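Local coordinates for flagellar brake protein YcgR (Escherichia coli K-12, PDB 5Y6H) that acts as a flagellar brake, slowing the motor when bound to c-di-GMP, with this N-terminal PilZN domain involved in binding FliG, at residues 50-55 against 97-102; 68-73 against 85-90; 14-19 against 103-108; 28-33 against 73-78. One frame throughout, in Å; residues are numbered along the deposited sequence.

Contact 1: residues 50-55 against 97-102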
loop_
_atom_site.group_PDB
_atom_site.type_symbol
_atom_site.label_atom_id
_atom_site.label_comp_id
_atom_site.label_asym_id
_atom_site.label_seq_id
_atom_site.Cartn_x
_atom_site.Cartn_y
_atom_site.Cartn_z
ATOM N N LYS A 50 -3.966 -4.919 9.774
ATOM C CA LYS A 50 -3.224 -5.526 8.675
ATOM C C LYS A 50 -3.736 -5.047 7.322
ATOM O O LYS A 50 -4.916 -4.726 7.157
ATOM C CB LYS A 50 -3.285 -7.058 8.756
ATOM C CG LYS A 50 -4.328 -7.706 7.859
ATOM C CD LYS A 50 -4.280 -9.223 7.962
ATOM C CE LYS A 50 -5.679 -9.817 7.937
ATOM N NZ LYS A 50 -5.650 -11.306 7.892
ATOM N N LEU A 51 -2.815 -4.997 6.360
ATOM C CA LEU A 51 -3.109 -4.808 4.946
ATOM C C LEU A 51 -2.644 -6.043 4.190
ATOM O O LEU A 51 -1.534 -6.532 4.418
ATOM C CB LEU A 51 -2.384 -3.584 4.363
ATOM C CG LEU A 51 -2.780 -2.143 4.680
ATOM C CD1 LEU A 51 -2.576 -1.824 6.146
ATOM C CD2 LEU A 51 -1.969 -1.185 3.805
ATOM N N VAL A 52 -3.478 -6.535 3.278
ATOM C CA VAL A 52 -3.116 -7.644 2.398
ATOM C C VAL A 52 -3.010 -7.095 0.984
ATOM O O VAL A 52 -3.975 -6.517 0.468
ATOM C CB VAL A 52 -4.136 -8.790 2.472
ATOM C CG1 VAL A 52 -3.662 -9.973 1.645
ATOM C CG2 VAL A 52 -4.367 -9.206 3.915
ATOM N N LEU A 53 -1.847 -7.275 0.354
ATOM C CA LEU A 53 -1.555 -6.707 -0.957
ATOM C C LEU A 53 -1.280 -7.814 -1.969
ATOM O O LEU A 53 -0.624 -8.809 -1.650
ATOM C CB LEU A 53 -0.348 -5.760 -0.890
ATOM C CG LEU A 53 -0.395 -4.669 0.183
ATOM C CD1 LEU A 53 0.962 -4.001 0.344
ATOM C CD2 LEU A 53 -1.463 -3.631 -0.149
ATOM N N ASP A 54 -1.764 -7.624 -3.195
ATOM C CA ASP A 54 -1.556 -8.607 -4.251
ATOM C C ASP A 54 -0.088 -8.672 -4.668
ATOM O O ASP A 54 0.628 -7.665 -4.672
ATOM C CB ASP A 54 -2.424 -8.268 -5.468
ATOM C CG ASP A 54 -2.665 -9.463 -6.377
ATOM O OD1 ASP A 54 -2.372 -10.606 -5.967
ATOM O OD2 ASP A 54 -3.148 -9.260 -7.513
ATOM N N PHE A 55 0.358 -9.877 -5.020
ATOM C CA PHE A 55 1.657 -10.040 -5.661
ATOM C C PHE A 55 1.655 -9.369 -7.029
ATOM O O PHE A 55 0.613 -9.221 -7.672
ATOM C CB PHE A 55 1.993 -11.526 -5.833
ATOM C CG PHE A 55 2.879 -12.097 -4.754
ATOM C CD1 PHE A 55 3.683 -13.197 -5.023
ATOM C CD2 PHE A 55 2.899 -11.553 -3.478
ATOM C CE1 PHE A 55 4.503 -13.743 -4.047
ATOM C CE2 PHE A 55 3.716 -12.094 -2.489
ATOM C CZ PHE A 55 4.518 -13.191 -2.776
ATOM N N LEU A 97 -3.879 -17.696 -3.107
ATOM C CA LEU A 97 -2.750 -17.140 -3.834
ATOM C C LEU A 97 -1.758 -16.506 -2.863
ATOM O O LEU A 97 -2.140 -16.107 -1.760
ATOM C CB LEU A 97 -3.217 -16.088 -4.849
ATOM C CG LEU A 97 -3.842 -16.618 -6.140
ATOM C CD1 LEU A 97 -4.559 -15.501 -6.883
ATOM C CD2 LEU A 97 -2.780 -17.270 -7.020
ATOM N N PRO A 98 -0.482 -16.404 -3.237
ATOM C CA PRO A 98 0.460 -15.655 -2.397
ATOM C C PRO A 98 0.100 -14.178 -2.376
ATOM O O PRO A 98 -0.429 -13.629 -3.347
ATOM C CB PRO A 98 1.821 -15.878 -3.069
ATOM C CG PRO A 98 1.581 -16.703 -4.279
ATOM C CD PRO A 98 0.114 -16.846 -4.508
ATOM N N ALA A 99 0.395 -13.535 -1.250
ATOM C CA ALA A 99 0.114 -12.116 -1.079
ATOM C C ALA A 99 1.143 -11.518 -0.133
ATOM O O ALA A 99 1.803 -12.233 0.627
ATOM C CB ALA A 99 -1.303 -11.883 -0.537
ATOM N N PHE A 100 1.282 -10.194 -0.193
ATOM C CA PHE A 100 2.054 -9.459 0.801
ATOM C C PHE A 100 1.158 -9.105 1.979
ATOM O O PHE A 100 -0.018 -8.770 1.803
ATOM C CB PHE A 100 2.646 -8.166 0.230
ATOM C CG PHE A 100 3.473 -8.346 -1.015
ATOM C CD1 PHE A 100 4.714 -8.969 -0.966
ATOM C CD2 PHE A 100 3.029 -7.841 -2.229
ATOM C CE1 PHE A 100 5.483 -9.118 -2.118
ATOM C CE2 PHE A 100 3.789 -7.981 -3.382
ATOM C CZ PHE A 100 5.022 -8.619 -3.326
ATOM N N ILE A 101 1.726 -9.152 3.183
ATOM C CA ILE A 101 1.066 -8.636 4.375
ATOM C C ILE A 101 1.948 -7.555 4.984
ATOM O O ILE A 101 3.174 -7.700 5.052
ATOM C CB ILE A 101 0.755 -9.744 5.408
ATOM C CG1 ILE A 101 0.121 -9.141 6.666
ATOM C CG2 ILE A 101 2.003 -10.543 5.762
ATOM C CD1 ILE A 101 -0.490 -10.173 7.603
ATOM N N THR A 102 1.320 -6.459 5.396
ATOM C CA THR A 102 1.993 -5.413 6.151
ATOM C C THR A 102 0.972 -4.814 7.114
ATOM O O THR A 102 -0.135 -5.341 7.272
ATOM C CB THR A 102 2.633 -4.392 5.200
ATOM O OG1 THR A 102 3.527 -3.541 5.930
ATOM C CG2 THR A 102 1.578 -3.553 4.488
HETATM O O HOH W 1 -2.758 -12.485 -3.886
#
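L51 and L53 form the antiparallel hydrogen-bonded pairs with T102 and F100 between strands 50-54 and 97-102, whose segment axes approach to 4.5 Å at 142°. Two backbone bonds close each pair, among them L51 N to T102 O at 2.9 Å. V52, on the opposite face with I101, sets CG1 against A99 CB (3.7 Å). Just past the strand, the F55 ring lies over the F100 ring: F55 CD2 stands 3.5 Å above its centre, with the planes 36° apart, an oblique aromatic pair. F100 has CG anti to its carbonyl carbon (chi1 -54°), the turn that presents its ring to F55. P98 CB makes a CH-pi contact with one F55 face, 3.8 Å from the ring centroid. D54 O, which also bonds S41 OG, meets the F100 edge near its plane, 3.4 Å from CE2, while a water links D54 OD1 to P98 O. N62 and L66 of helix 59-67 also touch F100. A leucine replacing F100 would probably leave the F55 ring without its flat partner and freer to turn. The whole is a twisted antiparallel strand pair with an oblique F55-F100 pair flanked by P98 at one end, consistent with the split-barrel fold of the FMN-binding clan.

Contact 2: residues 68-73 against 85-90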
loop_
_atom_site.group_PDB
_atom_site.type_symbol
_atom_site.label_atom_id
_atom_site.label_comp_id
_atom_site.label_asym_id
_atom_site.label_seq_id
_atom_site.Cartn_x
_atom_site.Cartn_y
_atom_site.Cartn_z
ATOM N N ALA A 68 13.209 -5.722 0.634
ATOM C CA ALA A 68 13.379 -4.281 0.735
ATOM C C ALA A 68 13.085 -3.808 2.155
ATOM O O ALA A 68 12.277 -4.394 2.881
ATOM C CB ALA A 68 12.470 -3.564 -0.261
ATOM N N GLN A 69 13.760 -2.733 2.555
ATOM C CA GLN A 69 13.610 -2.232 3.912
ATOM C C GLN A 69 12.726 -1.002 4.009
ATOM O O GLN A 69 12.421 -0.567 5.125
ATOM C CB GLN A 69 14.987 -1.941 4.517
ATOM C CG GLN A 69 15.833 -3.181 4.572
ATOM C CD GLN A 69 17.294 -2.880 4.628
ATOM O OE1 GLN A 69 17.908 -3.024 5.672
ATOM N NE2 GLN A 69 17.870 -2.470 3.508
ATOM N N HIS A 70 12.318 -0.430 2.880
ATOM C CA HIS A 70 11.249 0.555 2.859
ATOM C C HIS A 70 10.530 0.427 1.526
ATOM O O HIS A 70 11.171 0.260 0.485
ATOM C CB HIS A 70 11.773 1.981 3.054
ATOM C CG HIS A 70 12.174 2.285 4.462
ATOM N ND1 HIS A 70 13.490 2.409 4.852
ATOM C CD2 HIS A 70 11.432 2.469 5.579
ATOM C CE1 HIS A 70 13.541 2.670 6.146
ATOM N NE2 HIS A 70 12.305 2.710 6.611
ATOM N N ILE A 71 9.202 0.485 1.567
ATOM C CA ILE A 71 8.364 0.317 0.385
ATOM C C ILE A 71 7.363 1.463 0.359
ATOM O O ILE A 71 6.605 1.647 1.319
ATOM C CB ILE A 71 7.627 -1.036 0.377
ATOM C CG1 ILE A 71 8.614 -2.207 0.436
ATOM C CG2 ILE A 71 6.731 -1.149 -0.847
ATOM C CD1 ILE A 71 8.828 -2.760 1.830
ATOM N N THR A 72 7.360 2.229 -0.729
ATOM C CA THR A 72 6.419 3.326 -0.919
ATOM C C THR A 72 5.234 2.841 -1.743
ATOM O O THR A 72 5.414 2.244 -2.810
ATOM C CB THR A 72 7.092 4.513 -1.611
ATOM O OG1 THR A 72 8.127 5.030 -0.767
ATOM C CG2 THR A 72 6.081 5.615 -1.896
ATOM N N ILE A 73 4.026 3.096 -1.248
ATOM C CA ILE A 73 2.798 2.648 -1.890
ATOM C C ILE A 73 2.043 3.873 -2.386
ATOM O O ILE A 73 1.794 4.809 -1.615
ATOM C CB ILE A 73 1.947 1.806 -0.922
ATOM C CG1 ILE A 73 2.768 0.603 -0.435
ATOM C CG2 ILE A 73 0.662 1.365 -1.597
ATOM C CD1 ILE A 73 2.081 -0.260 0.579
ATOM N N THR A 85 4.336 4.923 3.235
ATOM C CA THR A 85 5.506 4.058 3.241
ATOM C C THR A 85 5.394 3.067 4.388
ATOM O O THR A 85 4.992 3.432 5.497
ATOM C CB THR A 85 6.803 4.876 3.374
ATOM O OG1 THR A 85 6.907 5.785 2.273
ATOM C CG2 THR A 85 8.024 3.968 3.386
ATOM N N VAL A 86 5.733 1.809 4.110
ATOM C CA VAL A 86 5.804 0.772 5.129
ATOM C C VAL A 86 7.239 0.267 5.203
ATOM O O VAL A 86 8.024 0.395 4.259
ATOM C CB VAL A 86 4.827 -0.388 4.852
ATOM C CG1 VAL A 86 3.388 0.114 4.864
ATOM C CG2 VAL A 86 5.157 -1.038 3.524
ATOM N N GLU A 87 7.583 -0.313 6.350
ATOM C CA GLU A 87 8.963 -0.710 6.597
ATOM C C GLU A 87 9.260 -2.144 6.192
ATOM O O GLU A 87 10.432 -2.487 5.998
ATOM C CB GLU A 87 9.310 -0.523 8.078
ATOM C CG GLU A 87 9.200 0.915 8.557
ATOM C CD GLU A 87 9.777 1.109 9.944
ATOM O OE1 GLU A 87 10.505 0.209 10.415
ATOM O OE2 GLU A 87 9.505 2.161 10.562
ATOM N N GLN A 88 8.237 -2.984 6.052
ATOM C CA GLN A 88 8.455 -4.402 5.814
ATOM C C GLN A 88 7.189 -5.021 5.239
ATOM O O GLN A 88 6.078 -4.676 5.654
ATOM C CB GLN A 88 8.861 -5.113 7.112
ATOM C CG GLN A 88 8.741 -6.627 7.088
ATOM C CD GLN A 88 9.658 -7.294 8.094
ATOM O OE1 GLN A 88 10.338 -6.623 8.874
ATOM N NE2 GLN A 88 9.683 -8.621 8.084
ATOM N N LEU A 89 7.368 -5.916 4.272
ATOM C CA LEU A 89 6.318 -6.816 3.828
ATOM C C LEU A 89 6.763 -8.251 4.058
ATOM O O LEU A 89 7.944 -8.576 3.902
ATOM C CB LEU A 89 5.966 -6.634 2.350
ATOM C CG LEU A 89 5.816 -5.238 1.750
ATOM C CD1 LEU A 89 5.210 -5.323 0.360
ATOM C CD2 LEU A 89 4.956 -4.386 2.638
ATOM N N GLN A 90 5.820 -9.101 4.448
ATOM C CA GLN A 90 6.062 -10.529 4.551
ATOM C C GLN A 90 5.140 -11.262 3.587
ATOM O O GLN A 90 4.155 -10.706 3.095
ATOM C CB GLN A 90 5.847 -11.027 5.984
ATOM C CG GLN A 90 6.983 -10.671 6.930
ATOM C CD GLN A 90 6.804 -11.268 8.309
ATOM O OE1 GLN A 90 5.914 -12.090 8.531
ATOM N NE2 GLN A 90 7.652 -10.861 9.246
HETATM O O HOH W 2 9.954 -6.092 2.732
#
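I71 and V86 are the hydrogen-bonded pair at the open end of a beta hairpin, strands 71-77 and 80-86, and exchange two backbone bonds. I71 N reaches V86 O at 2.9 Å from nearly along the C=O axis, and V86 N returns the bond to I71 O. On the face of I71 and V86, I71 CB meets V86 CG2 at 4.0 Å and I73 CD1 approaches the same methyl. A chi2 of 97°, well off the usual staggered values, turns I71 CD1 past the V86 pair to L89 CG, 3.9 Å away. On the face of T72 and T85, T72 OG1 and T85 OG1 share a weak hydrogen bond of 3.4 Å. Next to them H70 and E87 run side by side in the same direction, CD2 to CG 4.0 Å, their ring and carboxylate planes turned 61° apart; the contact is through carbon, H70 NE2 and the E87 carboxylate staying apart. Further out, L32 of strand 30-34 backs I71, and T102 and F100 of strand 97-102 back L89. Where the two chains diverge beyond the hairpin, a water lies 2.9 Å from A68 O and accepts from L89 N (3.0 Å).

Contact 3: residues 14-19 against 103-108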
loop_
_atom_site.group_PDB
_atom_site.type_symbol
_atom_site.label_atom_id
_atom_site.label_comp_id
_atom_site.label_asym_id
_atom_site.label_seq_id
_atom_site.Cartn_x
_atom_site.Cartn_y
_atom_site.Cartn_z
ATOM N N LEU A 14 -7.095 6.731 13.296
ATOM C CA LEU A 14 -8.456 6.662 12.773
ATOM C C LEU A 14 -8.529 7.259 11.372
ATOM O O LEU A 14 -9.156 6.685 10.473
ATOM C CB LEU A 14 -9.428 7.382 13.711
ATOM C CG LEU A 14 -9.508 6.908 15.163
ATOM C CD1 LEU A 14 -10.403 7.836 15.971
ATOM C CD2 LEU A 14 -10.013 5.476 15.236
ATOM N N ALA A 15 -7.893 8.415 11.173
ATOM C CA ALA A 15 -7.919 9.068 9.869
ATOM C C ALA A 15 -7.165 8.256 8.825
ATOM O O ALA A 15 -7.579 8.198 7.660
ATOM C CB ALA A 15 -7.335 10.477 9.978
ATOM N N VAL A 16 -6.049 7.632 9.221
ATOM C CA VAL A 16 -5.285 6.800 8.293
ATOM C C VAL A 16 -6.115 5.602 7.851
ATOM O O VAL A 16 -6.210 5.294 6.657
ATOM C CB VAL A 16 -3.957 6.352 8.933
ATOM C CG1 VAL A 16 -3.312 5.235 8.102
ATOM C CG2 VAL A 16 -3.009 7.532 9.073
ATOM N N LEU A 17 -6.726 4.905 8.814
ATOM C CA LEU A 17 -7.523 3.731 8.479
ATOM C C LEU A 17 -8.716 4.103 7.606
ATOM O O LEU A 17 -9.094 3.345 6.707
ATOM C CB LEU A 17 -7.977 3.023 9.759
ATOM C CG LEU A 17 -8.680 1.671 9.593
ATOM C CD1 LEU A 17 -7.768 0.690 8.884
ATOM C CD2 LEU A 17 -9.100 1.120 10.943
ATOM N N GLY A 18 -9.314 5.276 7.842
ATOM C CA GLY A 18 -10.454 5.685 7.033
ATOM C C GLY A 18 -10.126 5.789 5.555
ATOM O O GLY A 18 -10.914 5.370 4.703
ATOM N N VAL A 19 -8.953 6.337 5.229
ATOM C CA VAL A 19 -8.543 6.428 3.831
ATOM C C VAL A 19 -8.301 5.038 3.258
ATOM O O VAL A 19 -8.662 4.752 2.109
ATOM C CB VAL A 19 -7.295 7.318 3.690
ATOM C CG1 VAL A 19 -6.786 7.298 2.251
ATOM C CG2 VAL A 19 -7.597 8.741 4.136
ATOM N N VAL A 103 1.343 -3.730 7.781
ATOM C CA VAL A 103 0.485 -3.125 8.799
ATOM C C VAL A 103 0.267 -1.668 8.423
ATOM O O VAL A 103 1.037 -1.094 7.633
ATOM C CB VAL A 103 1.084 -3.278 10.218
ATOM C CG1 VAL A 103 1.309 -4.753 10.537
ATOM C CG2 VAL A 103 2.368 -2.489 10.348
ATOM N N PRO A 104 -0.788 -1.042 8.945
ATOM C CA PRO A 104 -1.086 0.353 8.586
ATOM C C PRO A 104 0.068 1.277 8.930
ATOM O O PRO A 104 0.722 1.117 9.972
ATOM C CB PRO A 104 -2.331 0.677 9.425
ATOM C CG PRO A 104 -2.993 -0.635 9.631
ATOM C CD PRO A 104 -1.876 -1.643 9.741
ATOM N N PRO A 105 0.349 2.260 8.069
ATOM C CA PRO A 105 1.427 3.195 8.363
ATOM C C PRO A 105 1.004 4.171 9.443
ATOM O O PRO A 105 -0.196 4.416 9.645
ATOM C CB PRO A 105 1.641 3.911 7.017
ATOM C CG PRO A 105 0.248 3.944 6.441
ATOM C CD PRO A 105 -0.361 2.606 6.825
ATOM N N PRO A 106 1.959 4.749 10.175
ATOM C CA PRO A 106 1.586 5.771 11.168
ATOM C C PRO A 106 1.088 7.060 10.539
ATOM O O PRO A 106 0.311 7.785 11.173
ATOM C CB PRO A 106 2.885 5.983 11.958
ATOM C CG PRO A 106 3.968 5.524 11.033
ATOM C CD PRO A 106 3.383 4.391 10.255
ATOM N N THR A 107 1.517 7.378 9.319
ATOM C CA THR A 107 1.010 8.540 8.602
ATOM C C THR A 107 0.743 8.157 7.154
ATOM O O THR A 107 1.295 7.186 6.632
ATOM C CB THR A 107 1.977 9.738 8.654
ATOM O OG1 THR A 107 3.181 9.426 7.939
ATOM C CG2 THR A 107 2.320 10.110 10.091
ATOM N N LEU A 108 -0.110 8.950 6.506
ATOM C CA LEU A 108 -0.546 8.696 5.140
ATOM C C LEU A 108 -0.807 10.035 4.465
ATOM O O LEU A 108 -1.328 10.958 5.095
ATOM C CB LEU A 108 -1.804 7.813 5.130
ATOM C CG LEU A 108 -2.493 7.380 3.833
ATOM C CD1 LEU A 108 -3.188 6.050 4.051
ATOM C CD2 LEU A 108 -3.499 8.427 3.373
#
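V16 holds CG1 anti to its backbone N (chi1 167°), and this rotation spreads its two methyls across the bend P105-L108; L108 in turn has CG anti to its own N (chi1 180°), which extends its branches toward the helix. The arrangement is a helix packed on a proline-rich connection: helix 13-26 lies against the loop that leads from strand 97-102 into strand 108-111 of the antiparallel sheet. No hydrogen bond crosses between the two segments, which meet through van der Waals packing. V16 CG1 comes to 3.6 Å from P105 O and 4.1 Å from P105 CG, touching both the carbonyl and the ring of one proline. The other methyl, CG2, lies 3.9 Å from P106 O and also meets L108 CB. A glycine at V16 would probably open a gap between the helix and the P105-L108 bend, leaving L108 CB and the P105 ring without their neighbour from the helix. Around this core, F84 of strand 80-86 touches both P105 and L108, V82 of the same strand touches V19, and L108 is bonded through its backbone to K10 of strand 9-10. One turn along from V16, the L108 side chain crosses V19 at a slant: its CD2 sits closest to V19 CG1, at 3.7 Å, and also reaches the V19 CB between the two methyls.

Contact 4: residues 28-33 against 73-78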
loop_
_atom_site.group_PDB
_atom_site.type_symbol
_atom_site.label_atom_id
_atom_site.label_comp_id
_atom_site.label_asym_id
_atom_site.label_seq_id
_atom_site.Cartn_x
_atom_site.Cartn_y
_atom_site.Cartn_z
ATOM N N ILE A 28 -8.761 0.344 -6.800
ATOM C CA ILE A 28 -7.927 0.867 -7.879
ATOM C C ILE A 28 -6.533 0.262 -7.766
ATOM O O ILE A 28 -6.165 -0.248 -6.695
ATOM C CB ILE A 28 -7.877 2.403 -7.852
ATOM C CG1 ILE A 28 -7.310 2.906 -6.526
ATOM C CG2 ILE A 28 -9.250 2.984 -8.136
ATOM C CD1 ILE A 28 -6.928 4.383 -6.566
ATOM N N PRO A 29 -5.726 0.285 -8.829
ATOM C CA PRO A 29 -4.386 -0.304 -8.740
ATOM C C PRO A 29 -3.490 0.473 -7.792
ATOM O O PRO A 29 -3.629 1.685 -7.609
ATOM C CB PRO A 29 -3.862 -0.224 -10.181
ATOM C CG PRO A 29 -5.060 0.009 -11.032
ATOM C CD PRO A 29 -6.026 0.765 -10.188
ATOM N N LEU A 30 -2.564 -0.252 -7.175
ATOM C CA LEU A 30 -1.514 0.336 -6.361
ATOM C C LEU A 30 -0.187 0.196 -7.093
ATOM O O LEU A 30 -0.009 -0.706 -7.916
ATOM C CB LEU A 30 -1.399 -0.358 -4.999
ATOM C CG LEU A 30 -2.629 -0.572 -4.118
ATOM C CD1 LEU A 30 -2.202 -1.205 -2.803
ATOM C CD2 LEU A 30 -3.382 0.722 -3.868
ATOM N N ARG A 31 0.747 1.088 -6.786
ATOM C CA ARG A 31 2.137 0.920 -7.185
ATOM C C ARG A 31 2.988 0.755 -5.935
ATOM O O ARG A 31 2.938 1.597 -5.033
ATOM C CB ARG A 31 2.638 2.105 -8.015
ATOM C CG ARG A 31 4.134 2.046 -8.310
ATOM C CD ARG A 31 4.597 3.236 -9.129
ATOM N NE ARG A 31 3.832 3.379 -10.363
ATOM C CZ ARG A 31 3.773 4.497 -11.078
ATOM N NH1 ARG A 31 3.050 4.540 -12.190
ATOM N NH2 ARG A 31 4.438 5.574 -10.682
ATOM N N LEU A 32 3.746 -0.339 -5.878
ATOM C CA LEU A 32 4.736 -0.567 -4.833
ATOM C C LEU A 32 6.101 -0.219 -5.405
ATOM O O LEU A 32 6.512 -0.791 -6.421
ATOM C CB LEU A 32 4.721 -2.019 -4.350
ATOM C CG LEU A 32 3.761 -2.474 -3.245
ATOM C CD1 LEU A 32 2.357 -1.907 -3.424
ATOM C CD2 LEU A 32 3.719 -3.999 -3.186
ATOM N N SER A 33 6.799 0.711 -4.765
ATOM C CA SER A 33 8.114 1.137 -5.218
ATOM C C SER A 33 9.145 0.930 -4.116
ATOM O O SER A 33 8.873 1.189 -2.939
ATOM C CB SER A 33 8.101 2.605 -5.654
ATOM O OG SER A 33 7.172 2.827 -6.705
ATOM N N ILE A 73 4.026 3.096 -1.248
ATOM C CA ILE A 73 2.798 2.648 -1.890
ATOM C C ILE A 73 2.043 3.873 -2.386
ATOM O O ILE A 73 1.794 4.809 -1.615
ATOM C CB ILE A 73 1.947 1.806 -0.922
ATOM C CG1 ILE A 73 2.768 0.603 -0.435
ATOM C CG2 ILE A 73 0.662 1.365 -1.597
ATOM C CD1 ILE A 73 2.081 -0.260 0.579
ATOM N N THR A 74 1.697 3.875 -3.680
ATOM C CA THR A 74 0.998 4.986 -4.317
ATOM C C THR A 74 -0.243 4.487 -5.044
ATOM O O THR A 74 -0.269 3.372 -5.573
ATOM C CB THR A 74 1.903 5.725 -5.324
ATOM O OG1 THR A 74 2.478 4.776 -6.232
ATOM C CG2 THR A 74 3.025 6.456 -4.583
ATOM N N ALA A 75 -1.266 5.337 -5.089
ATOM C CA ALA A 75 -2.484 5.039 -5.828
ATOM C C ALA A 75 -3.172 6.357 -6.143
ATOM O O ALA A 75 -3.211 7.255 -5.299
ATOM C CB ALA A 75 -3.429 4.122 -5.039
ATOM N N GLU A 76 -3.702 6.481 -7.357
ATOM C CA GLU A 76 -4.338 7.737 -7.721
ATOM C C GLU A 76 -5.482 7.507 -8.697
ATOM O O GLU A 76 -5.428 6.618 -9.551
ATOM C CB GLU A 76 -3.338 8.732 -8.325
ATOM C CG GLU A 76 -2.528 8.199 -9.491
ATOM C CD GLU A 76 -1.284 9.029 -9.746
ATOM O OE1 GLU A 76 -1.420 10.258 -9.919
ATOM O OE2 GLU A 76 -0.172 8.459 -9.765
ATOM N N THR A 77 -6.522 8.330 -8.551
ATOM C CA THR A 77 -7.633 8.366 -9.491
ATOM C C THR A 77 -8.296 9.737 -9.414
ATOM O O THR A 77 -8.429 10.310 -8.329
ATOM C CB THR A 77 -8.657 7.250 -9.215
ATOM O OG1 THR A 77 -9.678 7.276 -10.222
ATOM C CG2 THR A 77 -9.300 7.413 -7.842
ATOM N N GLN A 78 -8.677 10.265 -10.578
ATOM C CA GLN A 78 -9.450 11.506 -10.677
ATOM C C GLN A 78 -8.801 12.652 -9.901
ATOM O O GLN A 78 -9.477 13.466 -9.270
ATOM C CB GLN A 78 -10.891 11.279 -10.214
ATOM C CG GLN A 78 -11.645 10.221 -11.018
ATOM C CD GLN A 78 -11.832 10.599 -12.480
ATOM O OE1 GLN A 78 -11.642 11.755 -12.872
ATOM N NE2 GLN A 78 -12.208 9.621 -13.295
HETATM O O HOH W 3 -3.655 3.948 -9.034
HETATM O O HOH W 4 4.854 3.882 -5.310
#
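I28 lays its CD1 against A75 CB, 3.8 Å away, and the same methyl reaches the E76 backbone N and the T77 CG2. Its CG1 lies between backbone N and carbonyl carbon (chi1 60°), a rotation that carries CD1 across to A75 and T77. A75 is also met by L30 CD2, at 3.6 Å, so its small side chain takes a leucine branch and an isoleucine end. The other L30 branch, CD1, contacts I73 CG2, while L32 lies alongside I73 and points the same way, with CD1 3.9 Å from CG1. L23 of helix 13-26 touches I28, L30 and A75, and L53 touches both L30 and I73. The opposite face carries R31 and T74, which form the hydrogen-bonded pair: R31 N reaches T74 O at 2.8 Å, and T74 N reaches R31 O. T74 OG1 nestles against R31 CB at 3.2 Å. A water gathers R31 O, T74 OG1 and S33 OG on this side, donating to the carbonyl. Nearer P29 a second water bridges the two segments, donating to P29 O (2.7 Å) and accepting from E76 N (3.0 Å). With the segment axes at 153°, this is an antiparallel pairing of strands distant in sequence, one face apolar, with L23 of helix 13-26 packed on it, and the other polar and hydrated, in the middle of the PilZN domain sheet.

In the fold
Contacts 1, 2 and 4 lie in one antiparallel sheet, and contact 3 packs a helix beside it. Contacts 2 and 4 share I73 and strand 71-77; T72 O and S33 N probably bond at 2.8 Å. Contact 1, its centre about 12 Å from that of contact 2, meets it through a probable bond from T102 OG1 to Q88 O (2.8 Å), and meets contact 4 where L53 CD2 lies 3.7 Å from L30 CD1. Contact 3 continues directly from T102, with L51 CD1 3.4 Å from P104 N; its nearest atoms are about 7 Å from contact 4. The c-di-GMP-binding PilZ domain is absent from this fragment, the domain involved in FliG binding.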